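Local structure of thymidylate synthase ThyX (Streptomyces cacaoi subsp. asoensis, 4P5A) at residues V74-P77 / I78-R82; S158-A161 / R162-R166; R184-M187 / H188-L192. The protein is a UMP/dUMP methylase of the ThyX family that binds FAD as a homotetramer and probably takes its methyl group from methylenetetrahydrofolate. All coordinates share one frame; numbering follows the deposited sequence.

Interaction 1 of 3, residues V74-P77 / I78-R82. With 5BU (5-bromo-uridine-5'-monophosphate), chain F.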
# COMPACT_ATOMS: atom_id res chain seq x y z
N VAL B 74 -20.97 4.70 -5.66
CA VAL B 74 -21.32 3.44 -6.28
C VAL B 74 -22.47 2.82 -5.47
O VAL B 74 -22.43 2.75 -4.27
CB VAL B 74 -20.10 2.45 -6.18
CG1 VAL B 74 -20.47 1.06 -6.81
CG2 VAL B 74 -18.87 3.07 -6.94
N ARG B 75 -23.53 2.38 -6.16
CA ARG B 75 -24.55 1.58 -5.54
C ARG B 75 -24.64 0.18 -6.16
O ARG B 75 -24.82 0.04 -7.40
CB ARG B 75 -25.91 2.29 -5.71
CG ARG B 75 -27.08 1.58 -4.93
CD ARG B 75 -28.45 2.44 -4.98
NE ARG B 75 -28.15 3.87 -5.16
CZ ARG B 75 -28.00 4.76 -4.18
NH1 ARG B 75 -28.17 4.42 -2.90
NH2 ARG B 75 -27.69 6.01 -4.48
N ALA B 76 -24.46 -0.87 -5.35
CA ALA B 76 -24.30 -2.22 -5.93
C ALA B 76 -24.61 -3.16 -4.80
O ALA B 76 -24.47 -2.79 -3.60
CB ALA B 76 -22.81 -2.43 -6.46
N PRO B 77 -24.93 -4.46 -5.13
CA PRO B 77 -25.15 -5.48 -4.13
C PRO B 77 -23.85 -5.82 -3.40
O PRO B 77 -22.74 -5.65 -3.97
CB PRO B 77 -25.68 -6.68 -4.94
CG PRO B 77 -25.11 -6.48 -6.34
CD PRO B 77 -25.08 -4.95 -6.53
N ILE B 78 -23.97 -6.21 -2.16
CA ILE B 78 -22.77 -6.56 -1.38
C ILE B 78 -21.80 -7.53 -2.10
O ILE B 78 -20.58 -7.32 -2.05
CB ILE B 78 -23.24 -7.19 -0.04
CG1 ILE B 78 -23.78 -6.05 0.82
CG2 ILE B 78 -22.06 -7.92 0.70
CD1 ILE B 78 -24.41 -6.54 2.10
N PHE B 79 -22.31 -8.56 -2.80
CA PHE B 79 -21.32 -9.41 -3.42
C PHE B 79 -20.42 -8.71 -4.43
O PHE B 79 -19.31 -9.17 -4.66
CB PHE B 79 -21.90 -10.69 -4.04
CG PHE B 79 -22.72 -10.45 -5.27
CD1 PHE B 79 -24.08 -10.07 -5.19
CD2 PHE B 79 -22.10 -10.55 -6.53
CE1 PHE B 79 -24.81 -9.81 -6.41
CE2 PHE B 79 -22.81 -10.27 -7.71
CZ PHE B 79 -24.14 -9.85 -7.64
N THR B 80 -20.92 -7.67 -5.09
CA THR B 80 -20.11 -6.90 -6.05
C THR B 80 -19.26 -5.85 -5.33
O THR B 80 -18.14 -5.59 -5.74
CB THR B 80 -21.09 -6.18 -7.01
OG1 THR B 80 -21.75 -7.20 -7.78
CG2 THR B 80 -20.33 -5.27 -8.00
N VAL B 81 -19.79 -5.28 -4.25
CA VAL B 81 -18.90 -4.40 -3.43
C VAL B 81 -17.68 -5.13 -2.90
O VAL B 81 -16.60 -4.53 -2.82
CB VAL B 81 -19.72 -3.83 -2.26
CG1 VAL B 81 -18.85 -2.91 -1.35
CG2 VAL B 81 -20.82 -2.96 -2.88
N ARG B 82 -17.87 -6.39 -2.53
CA ARG B 82 -16.72 -7.22 -2.13
C ARG B 82 -15.66 -7.23 -3.22
O ARG B 82 -14.48 -7.14 -2.81
CB ARG B 82 -17.06 -8.66 -1.73
CG ARG B 82 -18.13 -8.66 -0.59
CD ARG B 82 -17.63 -9.66 0.52
NE ARG B 82 -17.58 -11.01 0.18
CZ ARG B 82 -16.72 -11.89 0.71
NH1 ARG B 82 -16.90 -13.11 0.39
NH2 ARG B 82 -15.71 -11.58 1.51
P 5BU F . -16.76 -14.77 -4.58
OP1 5BU F . -17.49 -15.50 -3.48
OP2 5BU F . -16.10 -15.67 -5.65
OP3 5BU F . -17.59 -13.60 -5.22
O5' 5BU F . -15.48 -14.03 -3.85
C5' 5BU F . -14.83 -14.70 -2.87
C4' 5BU F . -13.60 -13.75 -2.38
O4' 5BU F . -12.70 -13.57 -3.53
C3' 5BU F . -14.07 -12.35 -2.03
O3' 5BU F . -13.13 -11.73 -1.10
C2' 5BU F . -13.92 -11.64 -3.37
O2' 5BU F . -13.76 -10.22 -3.17
C1' 5BU F . -12.75 -12.28 -4.09
N1 5BU F . -12.96 -12.50 -5.54
C2 5BU F . -13.08 -11.37 -6.35
O2 5BU F . -12.86 -10.26 -5.79
N3 5BU F . -13.41 -11.42 -7.65
C4 5BU F . -13.63 -12.67 -8.25
O4 5BU F . -13.92 -12.73 -9.42
C5 5BU F . -13.51 -13.79 -7.40
C6 5BU F . -13.22 -13.78 -6.08
BR 5BU F . -13.60 -15.54 -8.24
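Pro77 ends strand 69-77 in the N-cap position of helix 78-84, and there the chain turns so that the axes of strand 74-77 and helix 78-82 lie at 115° to each other, with a closest approach of 5.2 Å. Its carbonyl oxygen receives two backbone N-H groups. Val81 N, 3.0 Å from Pro77 O, approaches almost straight (166°) and in the carbonyl plane, making the first i to i+4 bond of the helix. Thr80 N, 2.9 Å from Pro77 O, comes in from well above that plane and makes a more bent bond. The proline ring sits beside the same turn: Pro77 CG is 3.3 Å from Phe79 CE1, a tight apolar contact in which the two rings meet obliquely. Phe79 CG stands between the backbone N and the carbonyl carbon (chi1 71°), which swings the aromatic ring back to the proline.

This strand-to-helix corner belongs to the antiparallel sheet of the ThyX subunit, where strand 69-77 runs between strands 13-20 and 174-181; Phe79 and Thr80 carry the corner onto helix 207-223. Thr80 holds OG1 3.2 Å above the plane of the Phe79 ring, displaced toward the rim. Its methyl branch, anti to the backbone N, places Thr80 CG2 4.1 Å from Ala76 CB. The same alanine methyl also meets Val81 CG2, again at 4.1 Å from Ala76 CB, and so joins the buried end of the strand to two helix side chains.

The next residue, Arg82, reaches the bound 5-bromo-uridine monophosphate, whose C3' lies 3.7 Å above one face of the Arg82 guanidinium, near its rim. Arg82 NH1 forms a salt bridge with Glu94 of the second subunit, which itself hydrogen-bonds the same nucleotide.

Interaction 2 of 3, residues S158-A161 / R162-R166. With 5BU (5-bromo-uridine-5'-monophosphate), chain G.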
# COMPACT_ATOMS: atom_id res chain seq x y z
N SER B 158 -38.43 -6.64 17.50
CA SER B 158 -38.22 -7.27 18.79
C SER B 158 -37.15 -6.55 19.68
O SER B 158 -37.00 -6.86 20.87
CB SER B 158 -37.85 -8.72 18.48
OG SER B 158 -37.46 -9.42 19.61
N GLY B 159 -36.44 -5.58 19.12
CA GLY B 159 -35.40 -4.87 19.84
C GLY B 159 -34.01 -5.47 19.66
O GLY B 159 -33.08 -5.08 20.37
N ILE B 160 -33.83 -6.41 18.73
CA ILE B 160 -32.49 -7.00 18.54
C ILE B 160 -31.63 -5.91 17.83
O ILE B 160 -32.13 -5.25 16.92
CB ILE B 160 -32.52 -8.27 17.65
CG1 ILE B 160 -33.34 -9.42 18.26
CG2 ILE B 160 -31.11 -8.79 17.29
CD1 ILE B 160 -32.96 -9.67 19.75
N ALA B 161 -30.34 -5.82 18.23
CA ALA B 161 -29.43 -4.80 17.69
C ALA B 161 -29.28 -4.98 16.17
O ALA B 161 -29.12 -6.10 15.65
CB ALA B 161 -28.07 -4.93 18.35
N ARG B 162 -29.19 -3.86 15.49
CA ARG B 162 -29.09 -3.96 14.03
C ARG B 162 -27.88 -4.69 13.47
O ARG B 162 -28.06 -5.41 12.50
CB ARG B 162 -29.49 -2.65 13.36
CG ARG B 162 -28.68 -1.66 13.69
CD ARG B 162 -29.30 -0.27 13.31
NE ARG B 162 -28.42 0.54 14.15
CZ ARG B 162 -28.84 1.28 15.18
NH1 ARG B 162 -27.97 1.91 15.95
NH2 ARG B 162 -30.15 1.38 15.41
N GLU B 163 -26.76 -4.72 14.21
CA GLU B 163 -25.55 -5.49 13.73
C GLU B 163 -25.76 -7.03 13.77
O GLU B 163 -25.07 -7.81 13.06
CB GLU B 163 -24.29 -5.06 14.54
CG GLU B 163 -24.35 -5.58 16.01
CD GLU B 163 -23.00 -5.44 16.74
OE1 GLU B 163 -22.82 -6.17 17.75
OE2 GLU B 163 -22.13 -4.59 16.31
N ILE B 164 -26.75 -7.50 14.56
CA ILE B 164 -27.03 -8.89 14.62
C ILE B 164 -28.23 -9.18 13.73
O ILE B 164 -28.23 -10.23 13.06
CB ILE B 164 -27.33 -9.34 16.09
CG1 ILE B 164 -26.05 -9.36 16.92
CG2 ILE B 164 -28.15 -10.65 16.14
CD1 ILE B 164 -25.10 -10.52 16.53
N ALA B 165 -29.22 -8.31 13.70
CA ALA B 165 -30.38 -8.58 12.82
C ALA B 165 -29.99 -8.74 11.37
O ALA B 165 -30.61 -9.57 10.63
CB ALA B 165 -31.44 -7.51 12.94
N ARG B 166 -28.98 -7.97 10.92
CA ARG B 166 -28.58 -8.08 9.50
C ARG B 166 -27.95 -9.36 9.12
O ARG B 166 -27.70 -9.54 7.90
CB ARG B 166 -27.71 -6.94 9.06
CG ARG B 166 -26.43 -6.68 9.87
CD ARG B 166 -25.38 -7.78 9.64
NE ARG B 166 -24.13 -7.31 10.28
CZ ARG B 166 -23.21 -6.48 9.70
NH1 ARG B 166 -23.35 -6.07 8.45
NH2 ARG B 166 -22.21 -6.07 10.46
P 5BU G . -21.25 -3.14 8.26
OP1 5BU G . -22.34 -3.34 7.28
OP2 5BU G . -20.69 -4.35 8.88
OP3 5BU G . -21.40 -1.99 9.14
O5' 5BU G . -19.99 -2.70 7.37
C5' 5BU G . -20.19 -1.76 6.30
C4' 5BU G . -18.82 -1.57 5.60
O4' 5BU G . -17.94 -0.76 6.54
C3' 5BU G . -18.00 -2.80 5.28
O3' 5BU G . -17.09 -2.46 4.15
C2' 5BU G . -17.20 -2.99 6.55
O2' 5BU G . -16.04 -3.69 6.23
C1' 5BU G . -16.87 -1.60 7.04
N1 5BU G . -17.01 -1.61 8.55
C2 5BU G . -16.07 -2.34 9.29
O2 5BU G . -15.13 -2.84 8.64
N3 5BU G . -16.18 -2.40 10.65
C4 5BU G . -17.18 -1.74 11.38
O4 5BU G . -17.27 -1.95 12.59
C5 5BU G . -18.07 -1.02 10.62
C6 5BU G . -18.01 -0.93 9.26
BR 5BU G . -19.39 0.05 11.49
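Ile160 and Ile164 cross obliquely and touch through their branch methyls, with Ile160 CG2 3.7 Å from Ile164 CG2. In both residues chi1 (-62° in Ile160, -73° in Ile164) puts CG1 beside the backbone N and CG2 anti to it, so that the longer branch leads away from the contact. Between them Ala161 acts through its backbone. Ala165 N, 2.9 Å from Ala161 O, donates an almost straight bond (169°), whereas Ile164 N, 3.0 Å from Ala161 O, lies well out of the carbonyl plane. Two donors therefore hold this N-cap oxygen at the start of helix 162-165.

The polar ends of Glu163 and Arg166 have different partners. The Glu163 carboxylate pairs with Arg98 and with Arg113 of the second subunit, but its backbone oxygen serves Arg166: Arg166 NE is 3.0 Å from Glu163 O in a bent hydrogen bond that helps fix the turn of the guanidinium. From there the group meets the phosphate of 5-bromo-uridine monophosphate edge-on, with OP2 near its plane. Arg166 NH2 makes the shorter bond, 2.8 Å to OP2, and Arg166 NH1 adds one of 3.1 Å to OP1; a further bond from NH1 to OP2 is weak. Gln206 of the second subunit bonds both residues, accepting from Arg166 NH2 and donating to Glu163 O.

A short loop, opened by the Schellman motif at Gly159 and followed by an N-capped helical turn, thus joins helix 131-157 to helix 162-165 and delivers an arginine to the nucleotide phosphate site built between two subunits, consistent with the predicted dUMP site of ThyX enzymes.

Interaction 3 of 3, residues R184-M187 / H188-L192. With FAD (flavin-adenine dinucleotide), chain L.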
# COMPACT_ATOMS: atom_id res chain seq x y z
N ARG B 184 -3.84 5.62 -12.15
CA ARG B 184 -3.03 4.38 -12.22
C ARG B 184 -3.82 3.25 -11.54
O ARG B 184 -3.90 2.11 -12.10
CB ARG B 184 -1.66 4.63 -11.57
CG ARG B 184 -0.70 3.46 -12.03
CD ARG B 184 0.53 3.48 -11.09
NE ARG B 184 1.53 2.58 -11.69
CZ ARG B 184 2.76 2.45 -11.13
NH1 ARG B 184 3.70 1.66 -11.76
NH2 ARG B 184 3.06 3.10 -9.99
N ALA B 185 -4.40 3.53 -10.40
CA ALA B 185 -5.17 2.52 -9.67
C ALA B 185 -6.42 2.18 -10.47
O ALA B 185 -6.83 1.04 -10.47
CB ALA B 185 -5.55 3.09 -8.30
N LEU B 186 -7.06 3.15 -11.10
CA LEU B 186 -8.22 2.88 -11.94
C LEU B 186 -7.79 1.98 -13.11
O LEU B 186 -8.54 1.00 -13.38
CB LEU B 186 -8.85 4.20 -12.49
CG LEU B 186 -10.12 3.93 -13.34
CD1 LEU B 186 -11.23 3.19 -12.57
CD2 LEU B 186 -10.61 5.30 -13.78
N MET B 187 -6.66 2.26 -13.76
CA MET B 187 -6.25 1.39 -14.90
C MET B 187 -5.98 -0.03 -14.43
O MET B 187 -6.33 -0.99 -15.16
CB MET B 187 -5.00 2.02 -15.65
CG MET B 187 -5.48 3.17 -16.54
SD MET B 187 -4.06 3.80 -17.45
CE MET B 187 -3.17 4.86 -16.22
N HIS B 188 -5.39 -0.18 -13.26
CA HIS B 188 -5.10 -1.58 -12.78
C HIS B 188 -6.42 -2.28 -12.51
O HIS B 188 -6.61 -3.47 -12.88
CB HIS B 188 -4.22 -1.48 -11.54
CG HIS B 188 -3.73 -2.81 -11.06
ND1 HIS B 188 -2.51 -3.32 -11.43
CD2 HIS B 188 -4.32 -3.74 -10.27
CE1 HIS B 188 -2.34 -4.51 -10.87
NE2 HIS B 188 -3.46 -4.82 -10.23
N PHE B 189 -7.40 -1.55 -11.96
CA PHE B 189 -8.71 -2.15 -11.69
C PHE B 189 -9.43 -2.49 -13.02
O PHE B 189 -9.97 -3.58 -13.14
CB PHE B 189 -9.50 -1.13 -10.92
CG PHE B 189 -10.97 -1.40 -10.80
CD1 PHE B 189 -11.89 -0.80 -11.66
CD2 PHE B 189 -11.46 -2.22 -9.76
CE1 PHE B 189 -13.30 -1.04 -11.53
CE2 PHE B 189 -12.91 -2.39 -9.59
CZ PHE B 189 -13.80 -1.81 -10.53
N LEU B 190 -9.31 -1.61 -14.02
CA LEU B 190 -10.05 -1.85 -15.29
C LEU B 190 -9.41 -3.09 -15.97
O LEU B 190 -10.14 -3.84 -16.62
CB LEU B 190 -9.97 -0.65 -16.25
CG LEU B 190 -10.78 0.58 -15.71
CD1 LEU B 190 -10.55 1.70 -16.63
CD2 LEU B 190 -12.31 0.28 -15.65
N SER B 191 -8.10 -3.26 -15.88
CA SER B 191 -7.44 -4.43 -16.55
C SER B 191 -7.97 -5.69 -15.97
O SER B 191 -8.11 -6.69 -16.66
CB SER B 191 -5.93 -4.37 -16.34
OG SER B 191 -5.26 -5.36 -17.10
N LEU B 192 -8.34 -5.67 -14.70
CA LEU B 192 -8.79 -6.97 -14.05
C LEU B 192 -10.34 -7.13 -14.07
O LEU B 192 -10.86 -8.24 -14.06
CB LEU B 192 -8.36 -6.97 -12.56
CG LEU B 192 -6.89 -7.16 -12.37
CD1 LEU B 192 -6.54 -6.74 -10.81
CD2 LEU B 192 -6.49 -8.64 -12.70
PA FAD L . 5.60 -0.20 -6.10
O1A FAD L . 6.09 -1.35 -5.48
O2A FAD L . 5.66 1.04 -5.32
O5B FAD L . 4.04 -0.51 -6.38
C5B FAD L . 3.72 -1.68 -6.93
C4B FAD L . 2.38 -1.55 -7.79
O4B FAD L . 1.43 -1.32 -6.70
C3B FAD L . 2.26 -0.33 -8.69
O3B FAD L . 2.77 -0.81 -9.94
C2B FAD L . 0.77 -0.09 -8.76
O2B FAD L . 0.09 -1.10 -9.58
C1B FAD L . 0.46 -0.32 -7.28
N9A FAD L . 0.52 0.91 -6.44
C8A FAD L . 1.24 1.07 -5.29
N7A FAD L . 0.90 2.30 -4.76
C5A FAD L . -0.00 2.90 -5.59
C6A FAD L . -0.64 4.13 -5.55
N6A FAD L . -0.49 4.98 -4.53
N1A FAD L . -1.52 4.43 -6.55
C2A FAD L . -1.75 3.55 -7.52
N3A FAD L . -1.14 2.32 -7.58
C4A FAD L . -0.24 1.99 -6.63
N1 FAD L . 10.96 7.65 -10.58
C2 FAD L . 11.02 8.96 -10.56
O2 FAD L . 10.60 9.61 -9.58
N3 FAD L . 11.50 9.67 -11.67
C4 FAD L . 11.91 9.03 -12.81
O4 FAD L . 12.32 9.71 -13.80
C4X FAD L . 11.85 7.61 -12.85
N5 FAD L . 12.24 6.94 -13.98
C5X FAD L . 12.34 5.54 -13.90
C6 FAD L . 12.92 4.78 -14.99
C7 FAD L . 13.02 3.38 -14.83
C7M FAD L . 13.64 2.63 -16.06
C8 FAD L . 12.60 2.69 -13.68
C8M FAD L . 12.63 1.15 -13.45
C9 FAD L . 12.05 3.44 -12.64
C9A FAD L . 11.90 4.82 -12.77
N10 FAD L . 11.39 5.56 -11.65
C10 FAD L . 11.39 6.91 -11.72
C1' FAD L . 10.84 4.89 -10.45
C2' FAD L . 9.35 4.46 -10.81
O2' FAD L . 8.48 5.59 -11.08
C3' FAD L . 8.75 3.70 -9.63
O3' FAD L . 8.84 4.52 -8.47
C4' FAD L . 9.48 2.36 -9.36
O4' FAD L . 9.71 1.71 -10.59
C5' FAD L . 8.63 1.45 -8.50
O5' FAD L . 7.52 0.98 -9.37
P FAD L . 6.04 0.87 -8.76
O1P FAD L . 5.52 2.16 -8.31
O2P FAD L . 5.27 0.29 -9.93
O3P FAD L . 6.23 -0.16 -7.57
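His188 opens the second half of helix 183-193 by donating its N-H to Arg184, with His188 N 3.0 Å from Arg184 O. Its ring leaves the helix for the cofactors: NE2 is hydrogen-bonded to a phosphate oxygen of another FAD than the one held by Arg184. Arg184, one turn earlier, reaches its FAD with an extended chain, CG opposite the backbone N (chi1 -164°). Arg184 NH1 lies 2.8 Å from FAD O2P and Arg184 NH2 3.1 Å from FAD O1P, so the guanidinium grips the riboflavin-side phosphate with two bonds. The adenosine ribose lies against the group, with FAD O3B 3.2 Å above one face of the Arg184 guanidinium. Glu66 and the terminal carboxylate of Pro239 form salt bridges with it. An alanine at Arg184 would remove both phosphate bonds, and would probably leave the phosphate charge without this partner and the two carboxylates without their mate.

Phe189 continues the i to i+4 bonding, its N donating to Ala185 O. Its ring meets Leu186 obliquely, Phe189 CD1 being 4.1 Å from Leu186 CD1, and packs edge-to-face with His87. Leu190 N bonds Leu186 O at 2.8 Å. The side chains of this pair also touch, with Leu190 CD1 4.0 Å from Leu186 CG, and Leu190 meets helix 225-233. Ser191 N bonds to Met187 O at 3.0 Å, while Ser191 OG binds Arg236 O and Arg60 of the fourth subunit. Leu192 ends the segment in a FAD pocket alongside His188. Helix 183-193 is thus a buried helix, packed through Leu186, Phe189 and Leu190 on helices 207-223 and 225-233, that lines the FAD sites shared between ThyX subunits with Arg184 and His188.

Along the chain the three contacts come in series, all within the ThyX fold. Interaction 1 ends a central strand of the antiparallel sheet, interaction 2 follows the long helix 131-157, and interaction 3 lies in helix 183-193, just after strand 174-181, the sheet neighbour of strand 69-77. Centres of interactions 1 and 3 are about 18 Å apart, those of 1 and 2 about 22 Å. Interactions 2 and 3, about 38 Å apart, fall on opposite sides of the chain's centre. None touches another. Interactions 1 and 2 face different nucleotides, interaction 3 FAD. Each nucleotide takes bonds from two chains, and each FAD site is built from three monomers, so the sites are completed only in the homotetramer.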